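Local coordinates for protein restriction endonuclease (Mycobacterium sp., PDB 4F0Q) that probably recognises methylated cytosine in DNA and cleaves the DNA as a tetrameric, modification-dependent restriction endonuclease, at residues D334-I339 against V351-A356. Numbering follows the deposited sequence.
Sequences DFIGRI and VVLGQA. With MG (magnesium ion), chain E.
Asp334 and Gln355 meet at a magnesium ion, each giving one side-chain oxygen: Asp334 OD2 and Gln355 OE1 both lie 2.1 Å from the metal. The backbone O of Ala356 and three waters complete six ligands, so hard oxygen donors alone surround a hard cation. The second carboxylate oxygen, Asp334 OD1, takes a salt bridge from Arg326 and a weak hydrogen bond from Gln355 NE2 (2.8 Å), with the carboxylate and amide planes 72° apart. Gln355 reaches back through a bend at chi2 (62°), and its amide thus serves metal and carboxylate at once. Behind this shell a classic beta bulge sets Asp334: its N and that of Phe335 both donate to Gly354 O, at 2.6 Å and 3.2 Å. Phe335 CG lies between its backbone N and carbonyl carbon (chi1 60°), bringing the ring flat over Gly354 CA, 3.5 Å from the centroid in a CH-pi contact; glycine suits position 354 because a side chain would point into that ring. Farther along, Gly337 and Val352 exchange backbone hydrogen bonds, while Ile336 CD1 packs beside Leu353 CG (3.8 Å). An antiparallel hairpin bringing an Asp and a second acidic residue to a metal is characteristic of the PD-(D/E)XK nuclease core; here Gln355 takes the (D/E) place.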
ATOM      1  N   ASP A 334      16.000   7.674  -2.984  1.00 23.31           N
ATOM      2  CA  ASP A 334      16.773   8.572  -2.132  1.00 17.58           C
ATOM      3  C   ASP A 334      16.620   8.265  -0.643  1.00 18.07           C
ATOM      4  O   ASP A 334      17.532   8.521   0.142  1.00 21.91           O
ATOM      5  CB  ASP A 334      16.405  10.030  -2.417  1.00 21.01           C
ATOM      6  CG  ASP A 334      16.873  10.490  -3.784  1.00 21.52           C
ATOM      7  OD1 ASP A 334      17.097   9.627  -4.657  1.00 27.76           O
ATOM      8  OD2 ASP A 334      17.016  11.713  -3.987  1.00 26.08           O
ATOM      9  N   PHE A 335      15.469   7.726  -0.254  1.00 19.08           N
ATOM     10  CA  PHE A 335      15.258   7.331   1.138  1.00 18.10           C
ATOM     11  C   PHE A 335      14.210   6.233   1.304  1.00 17.76           C
ATOM     12  O   PHE A 335      13.378   6.009   0.427  1.00 17.38           O
ATOM     13  CB  PHE A 335      14.929   8.543   2.020  1.00 16.29           C
ATOM     14  CG  PHE A 335      13.687   9.285   1.609  1.00 15.86           C
ATOM     15  CD1 PHE A 335      13.760  10.342   0.717  1.00 18.25           C
ATOM     16  CD2 PHE A 335      12.452   8.944   2.135  1.00 18.42           C
ATOM     17  CE1 PHE A 335      12.622  11.034   0.344  1.00 17.09           C
ATOM     18  CE2 PHE A 335      11.311   9.631   1.765  1.00 18.79           C
ATOM     19  CZ  PHE A 335      11.396  10.678   0.868  1.00 15.02           C
ATOM     20  N   ILE A 336      14.269   5.550   2.443  1.00 19.25           N
ATOM     21  CA  ILE A 336      13.369   4.445   2.742  1.00 18.84           C
ATOM     22  C   ILE A 336      12.639   4.693   4.058  1.00 18.62           C
ATOM     23  O   ILE A 336      13.236   5.161   5.029  1.00 17.91           O
ATOM     24  CB  ILE A 336      14.140   3.107   2.829  1.00 18.80           C
ATOM     25  CG1 ILE A 336      14.822   2.794   1.497  1.00 19.08           C
ATOM     26  CG2 ILE A 336      13.212   1.965   3.214  1.00 16.28           C
ATOM     27  CD1 ILE A 336      13.853   2.542   0.365  1.00 20.87           C
ATOM     28  N   GLY A 337      11.342   4.393   4.071  1.00 18.00           N
ATOM     29  CA  GLY A 337      10.532   4.464   5.273  1.00 17.07           C
ATOM     30  C   GLY A 337       9.564   3.295   5.327  1.00 18.05           C
ATOM     31  O   GLY A 337       9.660   2.370   4.521  1.00 22.95           O
ATOM     32  N   ARG A 338       8.627   3.332   6.268  1.00 20.14           N
ATOM     33  CA  ARG A 338       7.668   2.241   6.414  1.00 22.86           C
ATOM     34  C   ARG A 338       6.361   2.703   7.048  1.00 19.68           C
ATOM     35  O   ARG A 338       6.364   3.494   7.992  1.00 22.38           O
ATOM     36  CB  ARG A 338       8.270   1.107   7.246  1.00 23.22           C
ATOM     37  CG  ARG A 338       7.415  -0.149   7.292  1.00 21.12           C
ATOM     38  CD  ARG A 338       7.947  -1.152   8.302  1.00 26.38           C
ATOM     39  NE  ARG A 338       7.775  -0.686   9.676  1.00 27.36           N
ATOM     40  CZ  ARG A 338       8.091  -1.399  10.751  1.00 27.12           C
ATOM     41  NH1 ARG A 338       8.597  -2.617  10.617  1.00 31.42           N
ATOM     42  NH2 ARG A 338       7.899  -0.895  11.963  1.00 33.63           N
ATOM     43  N   ILE A 339       5.246   2.203   6.528  1.00 18.46           N
ATOM     44  CA  ILE A 339       3.940   2.496   7.107  1.00 20.96           C
ATOM     45  C   ILE A 339       3.286   1.214   7.606  1.00 23.03           C
ATOM     46  O   ILE A 339       3.261   0.210   6.901  1.00 25.49           O
ATOM     47  CB  ILE A 339       3.004   3.176   6.089  1.00 23.71           C
ATOM     48  CG1 ILE A 339       3.621   4.477   5.576  1.00 24.04           C
ATOM     49  CG2 ILE A 339       1.638   3.446   6.706  1.00 19.05           C
ATOM     50  CD1 ILE A 339       2.767   5.185   4.557  1.00 18.70           C
ATOM     51  N   VAL A 351       6.461  -0.940   2.632  1.00 28.85           N
ATOM     52  CA  VAL A 351       7.723  -0.233   2.462  1.00 25.68           C
ATOM     53  C   VAL A 351       7.549   1.018   1.607  1.00 22.14           C
ATOM     54  O   VAL A 351       6.929   0.980   0.542  1.00 24.45           O
ATOM     55  CB  VAL A 351       8.794  -1.146   1.835  1.00 26.15           C
ATOM     56  CG1 VAL A 351      10.130  -0.424   1.745  1.00 25.64           C
ATOM     57  CG2 VAL A 351       8.932  -2.424   2.643  1.00 26.23           C
ATOM     58  N   VAL A 352       8.096   2.129   2.090  1.00 19.56           N
ATOM     59  CA  VAL A 352       8.001   3.399   1.386  1.00 21.26           C
ATOM     60  C   VAL A 352       9.325   3.760   0.722  1.00 20.63           C
ATOM     61  O   VAL A 352      10.345   3.918   1.391  1.00 20.60           O
ATOM     62  CB  VAL A 352       7.588   4.538   2.335  1.00 19.04           C
ATOM     63  CG1 VAL A 352       7.495   5.853   1.577  1.00 18.39           C
ATOM     64  CG2 VAL A 352       6.267   4.212   3.012  1.00 17.37           C
ATOM     65  N   LEU A 353       9.300   3.884  -0.599  1.00 17.15           N
ATOM     66  CA  LEU A 353      10.474   4.304  -1.351  1.00 14.65           C
ATOM     67  C   LEU A 353      10.377   5.791  -1.662  1.00 14.91           C
ATOM     68  O   LEU A 353       9.414   6.247  -2.278  1.00 20.11           O
ATOM     69  CB  LEU A 353      10.613   3.493  -2.642  1.00 23.02           C
ATOM     70  CG  LEU A 353      11.398   2.179  -2.572  1.00 23.89           C
ATOM     71  CD1 LEU A 353      10.786   1.209  -1.573  1.00 25.50           C
ATOM     72  CD2 LEU A 353      11.488   1.539  -3.949  1.00 22.58           C
ATOM     73  N   GLY A 354      11.377   6.545  -1.225  1.00 17.48           N
ATOM     74  CA  GLY A 354      11.368   7.983  -1.404  1.00 16.80           C
ATOM     75  C   GLY A 354      12.330   8.472  -2.467  1.00 16.33           C
ATOM     76  O   GLY A 354      13.390   7.886  -2.682  1.00 16.37           O
ATOM     77  N   GLN A 355      11.947   9.555  -3.133  1.00 18.43           N
ATOM     78  CA  GLN A 355      12.801  10.208  -4.116  1.00 19.26           C
ATOM     79  C   GLN A 355      12.692  11.717  -3.965  1.00 17.98           C
ATOM     80  O   GLN A 355      11.595  12.253  -3.847  1.00 17.81           O
ATOM     81  CB  GLN A 355      12.401   9.801  -5.532  1.00 22.87           C
ATOM     82  CG  GLN A 355      13.022  10.663  -6.620  1.00 20.22           C
ATOM     83  CD  GLN A 355      14.534  10.589  -6.633  1.00 17.98           C
ATOM     84  OE1 GLN A 355      15.216  11.614  -6.673  1.00 22.55           O
ATOM     85  NE2 GLN A 355      15.067   9.374  -6.604  1.00 20.89           N
ATOM     86  N   ALA A 356      13.831  12.399  -3.968  1.00 20.34           N
ATOM     87  CA  ALA A 356      13.851  13.845  -3.792  1.00 19.30           C
ATOM     88  C   ALA A 356      14.615  14.532  -4.916  1.00 18.92           C
ATOM     89  O   ALA A 356      15.732  14.135  -5.250  1.00 19.67           O
ATOM     90  CB  ALA A 356      14.465  14.198  -2.451  1.00 18.45           C
TER
HETATM   91 MG    MG E 501      16.914  12.546  -5.873  1.00 21.26          MG
HETATM   92  O   HOH W   1      18.232  13.537  -4.600  1.00 19.28           O
HETATM   93  O   HOH W   2      17.484  13.886  -7.366  1.00 23.75           O
HETATM   94  O   HOH W   3      17.989  10.810  -6.411  1.00 26.46           O